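Local coordinates for protein EmGH1 (Erythrobacter marinus, PDB 5Z87) that probably hydrolyses beta-glucosidic bonds as a glycoside hydrolase of family 3, and may also act on xylosides and arabinofuranosides, at residues Ala110-Gln113 and Glu114-Ser117; Lys167-Ser171 and Arg172-Gly176; Ser250-Pro254 and Val255-Asn259; Phe743-Gly746 and Pro747-Gly751. One frame throughout, in Å; residues are numbered along the deposited sequence.

Contact 1 (Ala110-Gln113 and Glu114-Ser117). With EDO (1,2-ethanediol), chain M.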
loop_
_atom_site.group_PDB
_atom_site.type_symbol
_atom_site.label_atom_id
_atom_site.label_comp_id
_atom_site.label_asym_id
_atom_site.label_seq_id
_atom_site.Cartn_x
_atom_site.Cartn_y
_atom_site.Cartn_z
ATOM N N ALA A 110 -18.725 6.006 -44.802
ATOM C CA ALA A 110 -17.711 6.354 -45.792
ATOM C C ALA A 110 -16.384 5.668 -45.493
ATOM O O ALA A 110 -15.739 5.137 -46.404
ATOM C CB ALA A 110 -17.536 7.874 -45.842
ATOM N N MET A 111 -15.958 5.661 -44.222
ATOM C CA MET A 111 -14.675 5.052 -43.874
ATOM C C MET A 111 -14.722 3.542 -44.040
ATOM O O MET A 111 -13.767 2.938 -44.539
ATOM C CB MET A 111 -14.278 5.406 -42.434
ATOM C CG MET A 111 -12.922 4.825 -41.978
ATOM S SD MET A 111 -12.835 4.448 -40.184
ATOM C CE MET A 111 -13.764 2.910 -40.164
ATOM N N GLN A 112 -15.824 2.916 -43.628
ATOM C CA GLN A 112 -15.941 1.472 -43.769
ATOM C C GLN A 112 -15.886 1.050 -45.233
ATOM O O GLN A 112 -15.305 0.009 -45.561
ATOM C CB GLN A 112 -17.233 0.993 -43.115
ATOM C CG GLN A 112 -17.177 1.015 -41.602
ATOM C CD GLN A 112 -16.413 -0.161 -41.032
ATOM O OE1 GLN A 112 -15.307 -0.482 -41.471
ATOM N NE2 GLN A 112 -17.012 -0.826 -40.057
ATOM N N GLN A 113 -16.476 1.856 -46.127
ATOM C CA GLN A 113 -16.433 1.555 -47.555
ATOM C C GLN A 113 -14.998 1.573 -48.062
ATOM O O GLN A 113 -14.610 0.729 -48.876
ATOM C CB GLN A 113 -17.308 2.564 -48.316
ATOM C CG GLN A 113 -17.654 2.227 -49.764
ATOM C CD GLN A 113 -18.615 3.258 -50.400
ATOM O OE1 GLN A 113 -19.757 3.426 -49.951
ATOM N NE2 GLN A 113 -18.143 3.957 -51.435
ATOM N N GLU A 114 -14.186 2.517 -47.567
ATOM C CA GLU A 114 -12.757 2.525 -47.884
ATOM C C GLU A 114 -12.060 1.282 -47.351
ATOM O O GLU A 114 -11.134 0.754 -47.983
ATOM C CB GLU A 114 -12.089 3.764 -47.293
ATOM C CG GLU A 114 -12.601 5.062 -47.834
ATOM C CD GLU A 114 -12.032 5.380 -49.208
ATOM O OE1 GLU A 114 -11.146 4.627 -49.686
ATOM O OE2 GLU A 114 -12.478 6.388 -49.803
ATOM N N VAL A 115 -12.462 0.827 -46.166
ATOM C CA VAL A 115 -11.852 -0.362 -45.587
ATOM C C VAL A 115 -12.268 -1.595 -46.375
ATOM O O VAL A 115 -11.432 -2.404 -46.794
ATOM C CB VAL A 115 -12.242 -0.485 -44.103
ATOM C CG1 VAL A 115 -11.717 -1.779 -43.511
ATOM C CG2 VAL A 115 -11.764 0.734 -43.321
ATOM N N VAL A 116 -13.571 -1.745 -46.591
ATOM C CA VAL A 116 -14.111 -2.945 -47.226
ATOM C C VAL A 116 -13.608 -3.065 -48.662
ATOM O O VAL A 116 -13.341 -4.168 -49.155
ATOM C CB VAL A 116 -15.652 -2.912 -47.137
ATOM C CG1 VAL A 116 -16.308 -3.669 -48.293
ATOM C CG2 VAL A 116 -16.116 -3.469 -45.781
ATOM N N SER A 117 -13.436 -1.933 -49.343
ATOM C CA SER A 117 -12.951 -1.967 -50.715
ATOM C C SER A 117 -11.500 -2.410 -50.808
ATOM O O SER A 117 -11.043 -2.763 -51.899
ATOM C CB SER A 117 -13.091 -0.593 -51.355
ATOM O OG SER A 117 -12.116 0.258 -50.783
HETATM C C1 EDO M . -11.113 -4.938 -54.676
HETATM O O1 EDO M . -10.473 -5.261 -53.433
HETATM C C2 EDO M . -10.533 -3.658 -55.267
HETATM O O2 EDO M . -10.421 -3.803 -56.689
#
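Successive i to i+4 backbone hydrogen bonds join Ala110-Gln113 to Glu114-Ser117, the straightest of them Val116 N to Gln112 O at 2.7 Å. On the inward face the methyl CE of Met111 reaches CG2 of Val115 at 4.3 Å, a loose apolar contact one turn apart. The Gln112 and Val115 side chains lie alongside each other, and the amide oxygen OE1 of Gln112 passes 4.0 Å from Val115 CB. That buried oxygen is satisfied by Ala125 N, so a glutamine suits a place where a helix meets the loop leading into strand 126-129. The helix, 101-116, is the connection of a beta-alpha-beta unit between strands 91-93 and 126-129 of the family's N-terminal, TIM-barrel-related domain, and Val115 packs on Ile89. On the outer side Glu114 CG, set beside its own backbone N (chi1 -62°), lies 3.4 Å from Ala110 O; beyond it the chain bends and OE1 forms a salt bridge with Arg118. Farther along, Ser117 folds its hydroxyl back, chi1 72°, and OG donates to Glu114 O at 3.0 Å from above the carbonyl plane. A bound 1,2-ethanediol, probably from the crystallisation liquor, donates through O1 to Ser117 O.

Contact 2 (Lys167-Ser171 and Arg172-Gly176)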
loop_
_atom_site.group_PDB
_atom_site.type_symbol
_atom_site.label_atom_id
_atom_site.label_comp_id
_atom_site.label_asym_id
_atom_site.label_seq_id
_atom_site.Cartn_x
_atom_site.Cartn_y
_atom_site.Cartn_z
ATOM N N LYS A 167 -27.506 0.941 -28.152
ATOM C CA LYS A 167 -28.317 1.430 -29.267
ATOM C C LYS A 167 -27.695 2.663 -29.886
ATOM O O LYS A 167 -27.549 2.753 -31.109
ATOM C CB LYS A 167 -29.734 1.763 -28.792
ATOM C CG LYS A 167 -30.643 0.591 -28.586
ATOM C CD LYS A 167 -31.984 1.072 -28.024
ATOM C CE LYS A 167 -32.863 -0.106 -27.646
ATOM N NZ LYS A 167 -34.071 0.330 -26.895
ATOM N N GLU A 168 -27.340 3.639 -29.044
ATOM C CA GLU A 168 -26.780 4.883 -29.547
ATOM C C GLU A 168 -25.444 4.636 -30.237
ATOM O O GLU A 168 -25.139 5.262 -31.259
ATOM C CB GLU A 168 -26.636 5.902 -28.402
ATOM C CG GLU A 168 -27.958 6.253 -27.702
ATOM C CD GLU A 168 -27.912 7.531 -26.852
ATOM O OE1 GLU A 168 -26.909 8.290 -26.891
ATOM O OE2 GLU A 168 -28.907 7.774 -26.130
ATOM N N ALA A 169 -24.644 3.711 -29.705
ATOM C CA ALA A 169 -23.329 3.456 -30.283
ATOM C C ALA A 169 -23.448 2.723 -31.619
ATOM O O ALA A 169 -22.830 3.118 -32.613
ATOM C CB ALA A 169 -22.465 2.660 -29.295
ATOM N N ARG A 170 -24.241 1.651 -31.660
ATOM C CA ARG A 170 -24.336 0.841 -32.871
ATOM C C ARG A 170 -24.984 1.629 -34.009
ATOM O O ARG A 170 -24.534 1.558 -35.159
ATOM C CB ARG A 170 -25.106 -0.448 -32.566
ATOM C CG ARG A 170 -25.013 -1.523 -33.647
ATOM C CD ARG A 170 -23.565 -1.947 -33.886
ATOM N NE ARG A 170 -23.388 -2.705 -35.123
ATOM C CZ ARG A 170 -23.327 -4.033 -35.181
ATOM N NH1 ARG A 170 -23.170 -4.650 -36.348
ATOM N NH2 ARG A 170 -23.429 -4.747 -34.071
ATOM N N SER A 171 -26.013 2.417 -33.704
ATOM C CA SER A 171 -26.635 3.244 -34.733
ATOM C C SER A 171 -25.663 4.263 -35.314
ATOM O O SER A 171 -25.849 4.703 -36.454
ATOM C CB SER A 171 -27.869 3.958 -34.166
ATOM O OG SER A 171 -27.476 5.004 -33.295
ATOM N N ARG A 172 -24.632 4.646 -34.569
ATOM C CA ARG A 172 -23.627 5.586 -35.056
ATOM C C ARG A 172 -22.406 4.887 -35.650
ATOM O O ARG A 172 -21.412 5.547 -35.965
ATOM C CB ARG A 172 -23.202 6.542 -33.930
ATOM C CG ARG A 172 -24.334 7.465 -33.449
ATOM C CD ARG A 172 -23.994 8.209 -32.150
ATOM N NE ARG A 172 -22.983 9.235 -32.373
ATOM C CZ ARG A 172 -22.968 10.418 -31.769
ATOM N NH1 ARG A 172 -23.912 10.732 -30.881
ATOM N NH2 ARG A 172 -22.011 11.290 -32.056
ATOM N N GLY A 173 -22.454 3.570 -35.815
ATOM C CA GLY A 173 -21.396 2.870 -36.505
ATOM C C GLY A 173 -20.382 2.185 -35.622
ATOM O O GLY A 173 -19.462 1.551 -36.145
ATOM N N SER A 174 -20.514 2.279 -34.308
ATOM C CA SER A 174 -19.590 1.604 -33.407
ATOM C C SER A 174 -20.151 0.244 -33.020
ATOM O O SER A 174 -21.281 0.154 -32.541
ATOM C CB SER A 174 -19.351 2.453 -32.157
ATOM O OG SER A 174 -18.606 1.745 -31.182
ATOM N N GLN A 175 -19.367 -0.814 -33.216
ATOM C CA GLN A 175 -19.811 -2.143 -32.811
ATOM C C GLN A 175 -18.925 -2.735 -31.718
ATOM O O GLN A 175 -19.033 -3.933 -31.423
ATOM C CB GLN A 175 -19.847 -3.094 -34.010
ATOM C CG GLN A 175 -20.016 -2.392 -35.352
ATOM C CD GLN A 175 -18.657 -2.006 -35.933
ATOM O OE1 GLN A 175 -17.708 -1.762 -35.186
ATOM N NE2 GLN A 175 -18.553 -1.971 -37.262
ATOM N N GLY A 176 -18.050 -1.944 -31.117
ATOM C CA GLY A 176 -17.295 -2.405 -29.962
ATOM C C GLY A 176 -16.883 -1.235 -29.103
ATOM O O GLY A 176 -16.701 -0.114 -29.593
HETATM O O HOH W 1 -25.943 9.003 -29.333
#
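Arg170 and Gln175 cross obliquely where helix 155-171 ends in a Schellman motif, the guanidinium and amide planes 77° apart. The aliphatic part of Gln175, not its amide, meets the arginine: CG lies over one guanidinium face, offset toward the rim and 3.4 Å from Arg170 NE. Arg170 reaches this place because its CG stands opposite the backbone N (chi1 -167°) and the chain then bends at chi2, carrying CD past Ser174 O. Its far nitrogens bind the carbonyl oxygens of Cys383 and Arg227, while Gln175 OE1 accepts from Val127 N, so each polar end is fixed beyond the point where the two chains touch. Were the arginine cut back to an alanine, the carbonyls of Cys383 and Arg227 would probably lose this donor and Gln175 CG the flat group it packs on.

The motif itself is drawn by Ser174 N to Ala169 O at 3.0 Å and Gly173 N to Arg170 O at 3.0 Å. Gly173 has positive phi (100°), where a side chain would jam against the preceding carbonyl oxygen, which is why glycine suits the turn. From here the chain leads into strand 176-177 of the parallel barrel sheet, with Ser174 OG bound to Val127 O.

On the other flank Arg172 lays CG 3.2 Å from Glu168 O and then turns away at chi3, its NE taken by Asn104. With Glu168 OE2 held by Thr141 OG1 and His405, a water donates to Glu168 OE1 at 2.7 Å and accepts from Arg172 NH1 at 3.1 Å, lying in plane at the guanidinium edge.

Contact 3 (Ser250-Pro254 and Val255-Asn259)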
loop_
_atom_site.group_PDB
_atom_site.type_symbol
_atom_site.label_atom_id
_atom_site.label_comp_id
_atom_site.label_asym_id
_atom_site.label_seq_id
_atom_site.Cartn_x
_atom_site.Cartn_y
_atom_site.Cartn_z
ATOM N N SER A 250 1.266 -2.901 -8.943
ATOM C CA SER A 250 0.342 -3.445 -7.966
ATOM C C SER A 250 1.008 -4.630 -7.287
ATOM O O SER A 250 1.786 -5.361 -7.917
ATOM C CB SER A 250 -0.963 -3.889 -8.626
ATOM O OG SER A 250 -1.525 -2.805 -9.339
ATOM N N HIS A 251 0.718 -4.796 -6.002
ATOM C CA HIS A 251 1.237 -5.894 -5.198
ATOM C C HIS A 251 0.048 -6.775 -4.849
ATOM O O HIS A 251 -0.696 -6.490 -3.910
ATOM C CB HIS A 251 1.967 -5.386 -3.960
ATOM C CG HIS A 251 3.176 -4.565 -4.279
ATOM N ND1 HIS A 251 4.446 -4.937 -3.899
ATOM C CD2 HIS A 251 3.313 -3.408 -4.973
ATOM C CE1 HIS A 251 5.314 -4.034 -4.326
ATOM N NE2 HIS A 251 4.653 -3.095 -4.980
ATOM N N ILE A 252 -0.133 -7.835 -5.627
ATOM C CA ILE A 252 -1.299 -8.704 -5.535
ATOM C C ILE A 252 -0.799 -10.143 -5.504
ATOM O O ILE A 252 -0.134 -10.589 -6.444
ATOM C CB ILE A 252 -2.262 -8.480 -6.716
ATOM C CG1 ILE A 252 -2.576 -6.987 -6.859
ATOM C CG2 ILE A 252 -3.552 -9.269 -6.528
ATOM C CD1 ILE A 252 -3.465 -6.634 -8.052
ATOM N N GLY A 253 -1.074 -10.847 -4.408
ATOM C CA GLY A 253 -0.785 -12.258 -4.312
ATOM C C GLY A 253 -1.759 -13.074 -5.146
ATOM O O GLY A 253 -2.819 -12.577 -5.564
ATOM N N PRO A 254 -1.420 -14.341 -5.412
ATOM C CA PRO A 254 -2.296 -15.161 -6.274
ATOM C C PRO A 254 -3.658 -15.458 -5.668
ATOM O O PRO A 254 -4.645 -15.506 -6.408
ATOM C CB PRO A 254 -1.481 -16.444 -6.499
ATOM C CG PRO A 254 -0.444 -16.449 -5.387
ATOM C CD PRO A 254 -0.134 -15.006 -5.132
ATOM N N VAL A 255 -3.765 -15.630 -4.351
ATOM C CA VAL A 255 -5.080 -15.885 -3.774
ATOM C C VAL A 255 -5.916 -14.613 -3.771
ATOM O O VAL A 255 -7.102 -14.630 -4.129
ATOM C CB VAL A 255 -4.938 -16.484 -2.364
ATOM C CG1 VAL A 255 -6.299 -16.711 -1.760
ATOM C CG2 VAL A 255 -4.160 -17.796 -2.436
ATOM N N GLU A 256 -5.311 -13.493 -3.373
ATOM C CA GLU A 256 -5.959 -12.194 -3.508
ATOM C C GLU A 256 -6.432 -11.966 -4.947
ATOM O O GLU A 256 -7.583 -11.586 -5.183
ATOM C CB GLU A 256 -4.985 -11.097 -3.067
ATOM C CG GLU A 256 -5.531 -9.678 -3.202
ATOM C CD GLU A 256 -4.469 -8.612 -2.960
ATOM O OE1 GLU A 256 -3.275 -8.959 -2.941
ATOM O OE2 GLU A 256 -4.825 -7.423 -2.792
ATOM N N MET A 257 -5.562 -12.237 -5.925
ATOM C CA MET A 257 -5.938 -12.065 -7.328
ATOM C C MET A 257 -7.160 -12.908 -7.694
ATOM O O MET A 257 -8.076 -12.429 -8.370
ATOM C CB MET A 257 -4.751 -12.414 -8.223
ATOM C CG MET A 257 -5.074 -12.394 -9.697
ATOM S SD MET A 257 -5.341 -10.747 -10.388
ATOM C CE MET A 257 -3.695 -10.074 -10.396
ATOM N N GLN A 258 -7.220 -14.145 -7.200
ATOM C CA GLN A 258 -8.326 -15.040 -7.518
ATOM C C GLN A 258 -9.633 -14.619 -6.852
ATOM O O GLN A 258 -10.709 -14.839 -7.421
ATOM C CB GLN A 258 -7.970 -16.476 -7.106
ATOM C CG GLN A 258 -7.058 -17.204 -8.108
ATOM C CD GLN A 258 -7.784 -17.549 -9.410
ATOM O OE1 GLN A 258 -9.002 -17.678 -9.429
ATOM N NE2 GLN A 258 -7.037 -17.699 -10.492
ATOM N N ASN A 259 -9.578 -14.026 -5.657
ATOM C CA ASN A 259 -10.796 -13.761 -4.900
ATOM C C ASN A 259 -11.168 -12.289 -4.789
ATOM O O ASN A 259 -12.294 -11.995 -4.366
ATOM C CB ASN A 259 -10.682 -14.359 -3.489
ATOM C CG ASN A 259 -10.438 -15.856 -3.525
ATOM O OD1 ASN A 259 -11.376 -16.634 -3.535
ATOM N ND2 ASN A 259 -9.169 -16.260 -3.541
HETATM O O HOH W 2 -3.354 -5.476 -3.649
#
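The Glu256 carboxylate gathers bonds from its own chain and from the second subunit. Its OE1 accepts from Gly253 N at 3.2 Å, with an angle of 145° at the hydrogen, and also from His251 ND1 of the second subunit; a water donates to Glu256 OE2 at 2.6 Å and to His251 O of the same chain, tying the other oxygen to the incoming loop. Gly253 is the N-cap of helix 254-261, so its bond to Glu256 is the side-chain-to-backbone half of a capping box; glycine has no side chain to return it. The amide approaches the carboxylate on the anti side, 23° out of its plane. Asp285 of the second subunit receives the backbone N-H groups of Val255 and Glu256.

Helical bonding begins at once, with Met257 N donating to Gly253 O at 2.8 Å and Gln258 N to Pro254 O at 3.0 Å. Pro254 suits the first helical position, where its lack of an N-H costs no helical bond.

The apolar packing joins Ile252 to Glu256 and Met257. With CG opposite its backbone N (chi1 178°) and an extended chain, Glu256 crosses Ile252 at about a right angle, CD over CG2. The same methyl touches Met257 CB at 3.8 Å, while the Met257 chain bends twice to bring CE toward the isoleucine. Farther along, Asn259 turns back on its own helix, and Val255 O accepts both Asn259 N and, at 2.7 Å, Asn259 ND2, which lies with this oxygen in its amide plane.

Contact 4 (Phe743-Gly746 and Pro747-Gly751)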
loop_
_atom_site.group_PDB
_atom_site.type_symbol
_atom_site.label_atom_id
_atom_site.label_comp_id
_atom_site.label_asym_id
_atom_site.label_seq_id
_atom_site.Cartn_x
_atom_site.Cartn_y
_atom_site.Cartn_z
ATOM N N PHE A 743 -32.544 -14.701 0.036
ATOM C CA PHE A 743 -31.250 -14.906 -0.596
ATOM C C PHE A 743 -30.954 -16.399 -0.688
ATOM O O PHE A 743 -31.488 -17.218 0.070
ATOM C CB PHE A 743 -30.117 -14.226 0.189
ATOM C CG PHE A 743 -30.259 -12.737 0.321
ATOM C CD1 PHE A 743 -29.840 -11.900 -0.692
ATOM C CD2 PHE A 743 -30.776 -12.178 1.475
ATOM C CE1 PHE A 743 -29.951 -10.519 -0.571
ATOM C CE2 PHE A 743 -30.890 -10.805 1.602
ATOM C CZ PHE A 743 -30.475 -9.976 0.574
ATOM N N GLU A 744 -30.057 -16.755 -1.596
ATOM C CA GLU A 744 -29.592 -18.136 -1.653
ATOM C C GLU A 744 -28.083 -18.141 -1.824
ATOM O O GLU A 744 -27.553 -17.461 -2.708
ATOM C CB GLU A 744 -30.271 -18.924 -2.786
ATOM C CG GLU A 744 -30.173 -20.443 -2.588
ATOM C CD GLU A 744 -30.974 -21.254 -3.602
ATOM O OE1 GLU A 744 -30.361 -21.793 -4.543
ATOM O OE2 GLU A 744 -32.212 -21.369 -3.449
ATOM N N LEU A 745 -27.402 -18.905 -0.977
ATOM C CA LEU A 745 -25.954 -19.020 -0.997
ATOM C C LEU A 745 -25.551 -20.441 -1.360
ATOM O O LEU A 745 -26.300 -21.394 -1.124
ATOM C CB LEU A 745 -25.368 -18.633 0.366
ATOM C CG LEU A 745 -25.547 -17.155 0.681
ATOM C CD1 LEU A 745 -25.094 -16.865 2.087
ATOM C CD2 LEU A 745 -24.750 -16.362 -0.315
ATOM N N GLY A 746 -24.360 -20.584 -1.931
ATOM C CA GLY A 746 -23.841 -21.891 -2.265
ATOM C C GLY A 746 -22.333 -22.005 -2.159
ATOM O O GLY A 746 -21.647 -21.127 -1.617
ATOM N N PRO A 747 -21.793 -23.106 -2.697
ATOM C CA PRO A 747 -20.339 -23.358 -2.612
ATOM C C PRO A 747 -19.469 -22.213 -3.096
ATOM O O PRO A 747 -18.418 -21.942 -2.505
ATOM C CB PRO A 747 -20.154 -24.591 -3.511
ATOM C CG PRO A 747 -21.482 -25.272 -3.492
ATOM C CD PRO A 747 -22.501 -24.166 -3.437
ATOM N N GLU A 748 -19.862 -21.561 -4.188
ATOM C CA GLU A 748 -19.099 -20.437 -4.706
ATOM C C GLU A 748 -19.122 -19.262 -3.749
ATOM O O GLU A 748 -18.270 -18.377 -3.855
ATOM C CB GLU A 748 -19.643 -20.007 -6.075
ATOM C CG GLU A 748 -20.964 -19.233 -6.002
ATOM C CD GLU A 748 -22.233 -20.123 -5.970
ATOM O OE1 GLU A 748 -22.136 -21.323 -5.607
ATOM O OE2 GLU A 748 -23.331 -19.598 -6.305
ATOM N N ASP A 749 -20.067 -19.243 -2.812
ATOM C CA ASP A 749 -20.159 -18.173 -1.832
ATOM C C ASP A 749 -19.398 -18.500 -0.558
ATOM O O ASP A 749 -18.717 -17.631 -0.006
ATOM C CB ASP A 749 -21.626 -17.892 -1.503
ATOM C CG ASP A 749 -22.404 -17.445 -2.718
ATOM O OD1 ASP A 749 -21.990 -16.445 -3.344
ATOM O OD2 ASP A 749 -23.404 -18.106 -3.066
ATOM N N PHE A 750 -19.498 -19.750 -0.102
ATOM C CA PHE A 750 -18.931 -20.172 1.169
ATOM C C PHE A 750 -17.450 -20.520 1.084
ATOM O O PHE A 750 -16.764 -20.506 2.108
ATOM C CB PHE A 750 -19.685 -21.391 1.684
ATOM C CG PHE A 750 -21.119 -21.130 1.999
ATOM C CD1 PHE A 750 -21.497 -19.971 2.652
ATOM C CD2 PHE A 750 -22.096 -22.056 1.653
ATOM C CE1 PHE A 750 -22.824 -19.739 2.970
ATOM C CE2 PHE A 750 -23.427 -21.835 1.961
ATOM C CZ PHE A 750 -23.793 -20.678 2.626
ATOM N N GLY A 751 -16.951 -20.868 -0.100
ATOM C CA GLY A 751 -15.573 -21.252 -0.272
ATOM C C GLY A 751 -14.749 -20.115 -0.839
ATOM O O GLY A 751 -15.195 -18.974 -0.947
HETATM O O HOH W 3 -25.516 -16.387 -4.573
#
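Phe750 lays the far end of its ring against Leu745, CZ meeting CB at 3.4 Å and CE1 meeting CD1 at 3.8 Å, the two side chains crossing at about a right angle. The ring gets there because its CG lies beside the backbone N (chi1 -64°), folding it back from the short helix 747-750 over the end of strand 738-745. Strands 703-713 and 778-784 supply the other walls: Leu709 and Ile711 against the leucine, Ile782 and Leu784 against the ring. Large apolar residues therefore suit both places. Without the ring, as with an alanine in its place, a gap would probably open between Leu745 and Ile782 inside the fibronectin type III-like domain.

Leu745 has a polar neighbour too, since CD2 rests 3.5 Å from Asp749 OD2. That oxygen accepts from Gly746 N at 2.9 Å through its anti lone pair, so Asp749, third residue of the helix, supplies the side-chain half of a capping box to the N-cap Gly746. Gly746 O in turn takes two donors, Asp749 N at 2.7 Å and Phe750 N at 3.0 Å. At the backbone angles adopted here, a side chain on Gly746 would run into the Pro747 ring, so glycine suits the N-cap. Lying by the helix's N-terminal end and accepting a hydrogen bond from a backbone amide, the Asp749 carboxylate is likely to be stabilised in its charged form.

How the contacts relate
The four contacts follow one another along the chain, three in the N-terminal family 3 domain and the last in the fibronectin type III-like domain. Contacts 1 and 2 lie with centres about 17 Å apart and touch, Gln112 packing on Gln175, so helix 101-116 and the turn after helix 155-171 meet beside adjacent barrel strands 126-129 and 176-177. The centre of contact 3 is about 36 Å from that of contact 2, across the chain's centre, at the subunit interface. Contact 4, remote in sequence, approaches contact 3 to about 5 Å between nearest atoms; Tyr752 and Arg753, just beyond 743-751, touch helix 254-261, bringing the fibronectin type III-like domain against the barrel domain near the dimer contact.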